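Local coordinates for protein ADP compounds hydrolase nudE (Escherichia coli, PDB 1VHZ) that hydrolyses ADP-ribose, NADH, Ap2A and Ap3A as a magnesium-dependent homodimeric Nudix enzyme, releasing AMP and ribose 5-phosphate from ADP-ribose, at residues Leu13-Val18 against Tyr41-Pro46; Tyr75-Ser80 against Val150-Ala155; Asp159-Pro164 against Ala174-Arg179. One frame throughout, in Å; residues are numbered along the deposited sequence.

Contact 1 of 3, residues Leu13-Val18 against Tyr41-Pro46; sequences LNVETV and YERMRP. With APR (adenosine-5-diphosphoribose), chain C.
Val15 and Val18, on strand 11-20, reach Arg43 and Glu42 on strand 38-44 across strand 25-32, the middle of a three-stranded antiparallel sheet. Val15 CG1 approaches the Arg43 guanidinium obliquely, 4.2 Å from NH1, with CG2 equally far from it. Val18 CG1 stands 3.9 Å from Glu42 OE2.

The charged ends are engaged elsewhere. Arg43 NE makes a salt bridge to Glu27, its NH2 another to Glu73 of the second subunit, and Pro46 CG sits over one guanidinium face, offset toward its rim. The Glu42 chain runs extended beyond CG, itself anti to the carbonyl carbon (chi1 -80°), which takes the carboxylate to Val18 and to hydrogen bonds from Ser21, Arg22 and Leu23 of the second subunit.

Glu42's main chain makes two hydrogen bonds to the adenine: Glu42 N donates to APR N1 (3.0 Å, 164°), and APR N6 donates to Glu42 O at 2.8 Å. Ser120 O also bonds the ligand. Adenine lies over one face of the Tyr41 ring, APR C5 being 3.4 Å above the plane, while Tyr41 OH comes within 3.3 Å of APR C2'. A serine in place of Tyr41 would take away the ring packed on that adenine face and probably leave the base freer to tilt about its bonds to Glu42.

One residue, Glu42, thus serves the adenine site through its main chain and the dimer interface through its carboxylate.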
# COMPACT_ATOMS: atom_id res chain seq x y z
N LEU A 13 -22.16 13.25 8.89
CA LEU A 13 -22.91 14.17 9.76
C LEU A 13 -22.06 15.32 10.26
O LEU A 13 -22.57 16.42 10.44
CB LEU A 13 -23.45 13.41 10.99
CG LEU A 13 -24.34 12.21 10.64
CD1 LEU A 13 -24.51 11.30 11.84
CD2 LEU A 13 -25.66 12.71 10.07
N ASN A 14 -20.81 15.03 10.57
CA ASN A 14 -19.89 16.01 11.09
C ASN A 14 -18.44 15.55 10.91
O ASN A 14 -18.14 14.37 11.00
CB ASN A 14 -20.12 16.19 12.61
CG ASN A 14 -19.53 17.49 13.12
OD1 ASN A 14 -19.80 18.57 12.59
ND2 ASN A 14 -18.72 17.38 14.15
N VAL A 15 -17.58 16.53 10.69
CA VAL A 15 -16.15 16.34 10.54
C VAL A 15 -15.44 17.32 11.48
O VAL A 15 -15.66 18.53 11.38
CB VAL A 15 -15.62 16.60 9.12
CG1 VAL A 15 -14.09 16.44 9.09
CG2 VAL A 15 -16.27 15.69 8.10
N GLU A 16 -14.57 16.79 12.32
CA GLU A 16 -13.84 17.60 13.27
C GLU A 16 -12.38 17.19 13.38
O GLU A 16 -12.06 16.01 13.45
CB GLU A 16 -14.53 17.45 14.63
CG GLU A 16 -13.90 18.18 15.79
N THR A 17 -11.49 18.18 13.38
CA THR A 17 -10.05 17.90 13.54
C THR A 17 -9.87 17.55 15.02
O THR A 17 -10.27 18.35 15.86
CB THR A 17 -9.21 19.11 13.14
OG1 THR A 17 -9.34 19.28 11.72
CG2 THR A 17 -7.74 18.93 13.50
N VAL A 18 -9.29 16.40 15.31
CA VAL A 18 -9.18 16.01 16.72
C VAL A 18 -7.77 15.82 17.19
O VAL A 18 -7.53 15.48 18.36
CB VAL A 18 -10.03 14.73 16.89
CG1 VAL A 18 -9.27 13.48 16.46
CG2 VAL A 18 -10.58 14.58 18.29
N TYR A 41 -15.84 7.54 12.86
CA TYR A 41 -14.60 7.00 12.32
C TYR A 41 -13.49 8.06 12.41
O TYR A 41 -13.76 9.25 12.53
CB TYR A 41 -14.74 6.65 10.84
CG TYR A 41 -15.43 5.37 10.47
CD1 TYR A 41 -15.39 4.92 9.14
CD2 TYR A 41 -16.12 4.59 11.38
CE1 TYR A 41 -16.01 3.74 8.77
CE2 TYR A 41 -16.75 3.42 11.03
CZ TYR A 41 -16.69 3.00 9.72
OH TYR A 41 -17.30 1.83 9.36
N GLU A 42 -12.25 7.59 12.30
CA GLU A 42 -11.12 8.53 12.33
C GLU A 42 -10.33 8.34 11.03
O GLU A 42 -10.27 7.23 10.51
CB GLU A 42 -10.24 8.34 13.53
CG GLU A 42 -10.75 8.96 14.81
CD GLU A 42 -9.70 9.00 15.90
OE1 GLU A 42 -8.63 8.38 15.71
OE2 GLU A 42 -9.95 9.66 16.93
N ARG A 43 -9.79 9.43 10.51
CA ARG A 43 -9.02 9.38 9.29
C ARG A 43 -8.05 10.58 9.24
O ARG A 43 -8.18 11.55 9.98
CB ARG A 43 -9.88 9.48 8.01
CG ARG A 43 -10.56 10.84 7.90
CD ARG A 43 -11.41 10.99 6.65
NE ARG A 43 -11.91 12.35 6.53
CZ ARG A 43 -12.89 12.79 5.77
NH1 ARG A 43 -13.19 14.08 5.77
NH2 ARG A 43 -13.59 11.96 5.00
N MET A 44 -7.16 10.47 8.27
CA MET A 44 -6.20 11.57 8.06
C MET A 44 -6.91 12.60 7.18
O MET A 44 -7.71 12.21 6.31
CB MET A 44 -4.91 11.06 7.45
CG MET A 44 -3.71 11.47 8.33
SD MET A 44 -3.69 10.54 9.86
CE MET A 44 -3.29 11.79 11.06
N ARG A 45 -6.73 13.87 7.47
CA ARG A 45 -7.38 14.91 6.68
C ARG A 45 -7.17 14.66 5.18
O ARG A 45 -6.05 14.47 4.73
CB ARG A 45 -6.86 16.30 7.05
CG ARG A 45 -7.61 17.43 6.38
CD ARG A 45 -7.42 18.75 7.13
NE ARG A 45 -8.52 19.67 6.86
CZ ARG A 45 -8.77 20.25 5.69
NH1 ARG A 45 -8.00 20.02 4.63
NH2 ARG A 45 -9.80 21.08 5.56
N PRO A 46 -8.26 14.65 4.43
CA PRO A 46 -8.23 14.46 3.01
C PRO A 46 -7.43 15.55 2.31
O PRO A 46 -7.56 16.74 2.59
CB PRO A 46 -9.69 14.50 2.56
CG PRO A 46 -10.50 14.39 3.79
CD PRO A 46 -9.64 14.88 4.93
N1 APR C . -12.17 4.68 11.65
C2 APR C . -12.65 3.79 12.62
N3 APR C . -13.13 2.56 12.42
C4 APR C . -13.13 2.17 11.06
C5 APR C . -12.68 2.93 9.97
C6 APR C . -12.16 4.28 10.29
N6 APR C . -11.71 5.13 9.36
N7 APR C . -12.83 2.22 8.79
C8 APR C . -13.35 1.05 9.17
N9 APR C . -13.55 0.98 10.52
C1' APR C . -14.15 -0.22 11.44
C2' APR C . -15.62 -0.50 11.00
O2' APR C . -16.37 -0.87 12.14
C3' APR C . -15.54 -1.71 10.00
O3' APR C . -16.34 -2.80 10.45
O4' APR C . -13.48 -1.40 11.11
C4' APR C . -14.12 -2.13 9.95
C5' APR C . -14.09 -3.59 10.23

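Contact 2 of 3, residues Tyr75-Ser80 against Val150-Ala155; sequences YELGFS and VRWPLA
Leu77 carries this contact, sending one methyl to each of two side chains on strand 149-153. Its CD1 rests 3.9 Å from Val150 CG2, with Val150 CB slightly farther off, and its CD2 lies 4.1 Å from Trp152 CZ3, meeting the six-membered part of the indole at an oblique angle. In both pairs the side chains cross at about a right angle. With CG of Leu77 anti to the backbone N (chi1 169°), the fork is carried out from strand 74-78 toward its neighbours, and the contact is wholly apolar.

The next shell fixes these groups. Trp152 NE1 donates to His156 O, which helps hold the indole in its rotation, and Leu64 packs against Trp152 too. Leu160 and Asp163, in the segment leading to the last helix, pack on Leu77 as well; the Leu77 CD2 to Leu160 CD2 distance is 3.8 Å. Farther out, the main chain sets the spacing: Gly78 pairs with Ile65 and Val150 with Leu64, so both strands are hydrogen-bonded to strand 61-69 and Leu77 reaches across it. Beyond the loop residue Phe79, Ser80 OG is hydrogen-bonded to Glu101, a metal ligand by similarity.

Here strands 74-78 and 149-153, both paired with 61-69, are joined over it, with the 3-10 turn carrying Leu160 packed on Leu77 and Trp152, within the mixed, curled sheet of the Nudix fold.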
# COMPACT_ATOMS: atom_id res chain seq x y z
N TYR A 75 16.62 0.54 6.51
CA TYR A 75 16.79 1.05 5.17
C TYR A 75 15.92 0.25 4.22
O TYR A 75 15.96 -0.98 4.25
CB TYR A 75 18.26 0.99 4.74
CG TYR A 75 19.03 2.18 5.28
CD1 TYR A 75 19.73 2.10 6.48
CD2 TYR A 75 19.01 3.39 4.59
CE1 TYR A 75 20.42 3.19 6.95
CE2 TYR A 75 19.68 4.48 5.07
CZ TYR A 75 20.38 4.39 6.26
OH TYR A 75 21.05 5.49 6.75
N GLU A 76 15.09 0.94 3.43
CA GLU A 76 14.30 0.14 2.49
C GLU A 76 15.05 0.11 1.16
O GLU A 76 16.03 0.85 1.00
CB GLU A 76 12.87 0.52 2.43
CG GLU A 76 12.35 1.79 1.94
CD GLU A 76 10.85 2.01 1.97
OE1 GLU A 76 10.45 3.08 2.49
OE2 GLU A 76 10.06 1.20 1.44
N LEU A 77 14.78 -0.88 0.34
CA LEU A 77 15.35 -1.03 -0.98
C LEU A 77 14.14 -0.86 -1.93
O LEU A 77 13.13 -1.56 -1.70
CB LEU A 77 15.95 -2.41 -1.24
CG LEU A 77 16.34 -2.70 -2.70
CD1 LEU A 77 17.42 -1.74 -3.18
CD2 LEU A 77 16.81 -4.14 -2.87
N GLY A 78 14.18 0.08 -2.85
CA GLY A 78 13.00 0.24 -3.70
C GLY A 78 13.11 1.36 -4.71
O GLY A 78 14.19 1.81 -5.05
N PHE A 79 11.96 1.76 -5.21
CA PHE A 79 11.86 2.79 -6.22
C PHE A 79 11.76 4.18 -5.60
O PHE A 79 11.20 4.37 -4.52
CB PHE A 79 10.66 2.53 -7.14
CG PHE A 79 10.72 1.15 -7.77
CD1 PHE A 79 9.75 0.21 -7.48
CD2 PHE A 79 11.76 0.81 -8.62
CE1 PHE A 79 9.80 -1.05 -8.06
CE2 PHE A 79 11.82 -0.44 -9.19
CZ PHE A 79 10.84 -1.38 -8.92
N SER A 80 12.35 5.12 -6.29
CA SER A 80 12.36 6.54 -5.88
C SER A 80 10.94 7.04 -5.85
O SER A 80 10.09 6.71 -6.69
CB SER A 80 13.31 7.25 -6.87
OG SER A 80 12.86 8.56 -7.13
N VAL A 150 21.13 1.07 -6.58
CA VAL A 150 21.33 -0.35 -6.82
C VAL A 150 20.83 -0.72 -8.23
O VAL A 150 19.65 -0.47 -8.55
CB VAL A 150 20.62 -1.25 -5.80
CG1 VAL A 150 20.91 -2.73 -6.10
CG2 VAL A 150 21.04 -0.95 -4.37
N ARG A 151 21.72 -1.21 -9.06
CA ARG A 151 21.35 -1.64 -10.41
C ARG A 151 20.87 -3.09 -10.33
O ARG A 151 21.56 -3.94 -9.77
CB ARG A 151 22.53 -1.48 -11.37
CG ARG A 151 22.60 -0.04 -11.89
CD ARG A 151 23.99 0.31 -12.40
NE ARG A 151 23.89 1.22 -13.54
CZ ARG A 151 23.44 2.47 -13.51
NH1 ARG A 151 23.02 3.02 -12.38
NH2 ARG A 151 23.39 3.17 -14.63
N TRP A 152 19.66 -3.35 -10.80
CA TRP A 152 19.05 -4.67 -10.74
C TRP A 152 18.58 -5.10 -12.12
O TRP A 152 17.76 -4.42 -12.73
CB TRP A 152 17.85 -4.60 -9.77
CG TRP A 152 17.47 -5.95 -9.25
CD1 TRP A 152 16.78 -6.94 -9.91
CD2 TRP A 152 17.74 -6.45 -7.94
NE1 TRP A 152 16.62 -8.03 -9.09
CE2 TRP A 152 17.19 -7.74 -7.86
CE3 TRP A 152 18.39 -5.91 -6.82
CZ2 TRP A 152 17.30 -8.52 -6.71
CZ3 TRP A 152 18.50 -6.68 -5.66
CH2 TRP A 152 17.94 -7.98 -5.63
N PRO A 153 19.11 -6.23 -12.59
CA PRO A 153 18.80 -6.71 -13.91
C PRO A 153 17.33 -7.03 -14.10
O PRO A 153 16.73 -7.74 -13.28
CB PRO A 153 19.67 -7.93 -14.10
CG PRO A 153 20.45 -8.14 -12.87
CD PRO A 153 20.10 -7.07 -11.88
N LEU A 154 16.78 -6.60 -15.23
CA LEU A 154 15.39 -6.85 -15.57
C LEU A 154 15.10 -8.35 -15.63
O LEU A 154 14.05 -8.82 -15.20
CB LEU A 154 15.06 -6.28 -16.97
CG LEU A 154 14.94 -4.76 -17.08
CD1 LEU A 154 14.49 -4.37 -18.49
CD2 LEU A 154 13.96 -4.22 -16.05
N ALA A 155 16.06 -9.08 -16.19
CA ALA A 155 15.97 -10.52 -16.35
C ALA A 155 15.79 -11.24 -15.02
O ALA A 155 15.27 -12.36 -15.01
CB ALA A 155 17.21 -11.06 -17.10

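Contact 3 of 3, residues Asp159-Pro164 against Ala174-Arg179; sequences DLLEDP and ALFLVR
The C-terminal helix of the Nudix fold, residues 169-184, is covered here by the 3-10 turn that precedes it, and three leucines and a phenylalanine make the join. Leu160 and Leu161 project from the turn toward Leu175 and Phe176 of the helix; the CA atoms of Leu160 and Leu175 are 8.6 Å from each other.

Leu175 divides its two methyls between two consecutive residues of the turn. Its CD1 meets Leu160 CD1 at 3.9 Å and its CD2 meets Leu161 CD1 at 3.6 Å, the tighter of the two. With CG anti to the backbone N (chi1 -177°), the fork of Leu175 spreads over Leu160 and Leu161. Leu161 is placed less regularly, its chi2 of 16° lying close to eclipsed, a conformation that may be strained.

Each partner is a regular element. In the turn Glu162 N binds Asp159 O and Asp163 N binds Leu160 O, the three-residue spacing of a 3-10 helix; in the helix Arg179 N binds Leu175 O. Met158, the residue before Asp159, touches both Leu175 and Phe176. The carbonyl of Leu161 accepts from Asn167 and from Lys113 of the second subunit, tying the turn to the dimer.

Phe176 has partners in both subunits. Its ring meets Phe176 of the second subunit with the planes nearly parallel, at about 10°, placing this part of the helix at the dimer interface. Within the subunit, Leu161 CD2 approaches it obliquely, 3.9 Å from Phe176 CZ and slightly farther from CE1.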
# COMPACT_ATOMS: atom_id res chain seq x y z
N ASP A 159 13.39 -11.48 -8.54
CA ASP A 159 14.14 -11.86 -7.33
C ASP A 159 13.97 -10.81 -6.23
O ASP A 159 14.24 -11.10 -5.05
CB ASP A 159 15.62 -12.06 -7.60
CG ASP A 159 15.99 -13.07 -8.64
OD1 ASP A 159 15.13 -13.89 -9.03
OD2 ASP A 159 17.16 -13.06 -9.10
N LEU A 160 13.57 -9.58 -6.55
CA LEU A 160 13.40 -8.54 -5.53
C LEU A 160 12.40 -8.94 -4.44
O LEU A 160 12.48 -8.46 -3.30
CB LEU A 160 12.97 -7.21 -6.16
CG LEU A 160 14.10 -6.39 -6.81
CD1 LEU A 160 13.53 -5.37 -7.78
CD2 LEU A 160 14.96 -5.71 -5.74
N LEU A 161 11.48 -9.84 -4.74
CA LEU A 161 10.49 -10.38 -3.83
C LEU A 161 11.08 -11.26 -2.75
O LEU A 161 10.33 -11.73 -1.87
CB LEU A 161 9.47 -11.20 -4.65
CG LEU A 161 8.20 -10.53 -5.14
CD1 LEU A 161 8.24 -9.02 -5.10
CD2 LEU A 161 7.80 -11.04 -6.52
N GLU A 162 12.37 -11.59 -2.82
CA GLU A 162 13.03 -12.38 -1.80
C GLU A 162 13.74 -11.46 -0.82
O GLU A 162 14.36 -11.90 0.15
CB GLU A 162 14.00 -13.39 -2.40
CG GLU A 162 13.31 -14.51 -3.18
CD GLU A 162 12.38 -15.32 -2.30
OE1 GLU A 162 11.45 -15.96 -2.82
OE2 GLU A 162 12.55 -15.34 -1.05
N ASP A 163 13.67 -10.15 -1.08
CA ASP A 163 14.30 -9.19 -0.15
C ASP A 163 13.24 -8.49 0.68
O ASP A 163 12.50 -7.64 0.17
CB ASP A 163 15.12 -8.15 -0.91
CG ASP A 163 15.96 -7.29 -0.00
OD1 ASP A 163 16.87 -6.61 -0.53
OD2 ASP A 163 15.74 -7.27 1.23
N PRO A 164 13.16 -8.78 1.97
CA PRO A 164 12.20 -8.14 2.86
C PRO A 164 12.29 -6.63 2.86
O PRO A 164 11.27 -5.96 3.11
CB PRO A 164 12.53 -8.73 4.24
CG PRO A 164 13.16 -10.04 3.91
CD PRO A 164 14.01 -9.77 2.68
N ALA A 174 4.23 -1.89 -8.17
CA ALA A 174 4.99 -1.29 -9.25
C ALA A 174 5.80 -2.33 -10.02
O ALA A 174 5.83 -2.30 -11.25
CB ALA A 174 5.94 -0.20 -8.72
N LEU A 175 6.50 -3.19 -9.30
CA LEU A 175 7.32 -4.22 -9.90
C LEU A 175 6.53 -5.07 -10.89
O LEU A 175 6.92 -5.21 -12.04
CB LEU A 175 7.88 -5.12 -8.79
CG LEU A 175 8.83 -6.21 -9.27
CD1 LEU A 175 10.14 -5.60 -9.75
CD2 LEU A 175 9.05 -7.27 -8.19
N PHE A 176 5.38 -5.59 -10.46
CA PHE A 176 4.51 -6.40 -11.30
C PHE A 176 3.89 -5.59 -12.44
O PHE A 176 3.71 -6.12 -13.53
CB PHE A 176 3.39 -7.02 -10.45
CG PHE A 176 3.75 -8.28 -9.70
CD1 PHE A 176 3.86 -8.28 -8.33
CD2 PHE A 176 3.94 -9.48 -10.38
CE1 PHE A 176 4.15 -9.45 -7.63
CE2 PHE A 176 4.24 -10.65 -9.69
CZ PHE A 176 4.35 -10.64 -8.31
N LEU A 177 3.55 -4.32 -12.23
CA LEU A 177 2.96 -3.51 -13.29
C LEU A 177 3.97 -3.21 -14.39
O LEU A 177 3.65 -3.26 -15.57
CB LEU A 177 2.35 -2.21 -12.74
CG LEU A 177 1.05 -2.43 -11.92
CD1 LEU A 177 0.79 -1.23 -11.02
CD2 LEU A 177 -0.14 -2.72 -12.82
N VAL A 178 5.22 -2.95 -14.02
CA VAL A 178 6.27 -2.68 -15.00
C VAL A 178 6.60 -3.92 -15.80
O VAL A 178 6.79 -3.92 -17.02
CB VAL A 178 7.51 -2.12 -14.28
CG1 VAL A 178 8.70 -2.07 -15.24
CG2 VAL A 178 7.20 -0.73 -13.72
N ARG A 179 6.64 -5.07 -15.12
CA ARG A 179 6.90 -6.34 -15.80
C ARG A 179 5.80 -6.62 -16.82
O ARG A 179 6.10 -7.08 -17.92
CB ARG A 179 6.95 -7.45 -14.77
CG ARG A 179 7.31 -8.84 -15.37
CD ARG A 179 6.61 -9.81 -14.45
NE ARG A 179 7.08 -11.15 -14.28
CZ ARG A 179 6.26 -12.05 -13.71
NH1 ARG A 179 6.66 -13.29 -13.53
NH2 ARG A 179 5.04 -11.66 -13.32

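From the N terminus the three contacts come in series, none enclosing or crossing another. Contact 1 closes the meander of three strands that holds the adenine, before the chain goes on into the mixed sheet. Contact 2 then closes a 69-residue excursion that carries the Nudix-box helix 90-102 and two long strands, joining strands 74-78 and 149-153. Contact 3 follows at once, its nine-residue connection folding the last helix back on the preceding turn. Contacts 2 and 3 have centres about 9 Å apart and touch, Trp152 CE2 lying 3.5 Å from Leu160 CG. Contact 1 stays about 17 Å from contact 2 between nearest atoms; all three touch the second subunit.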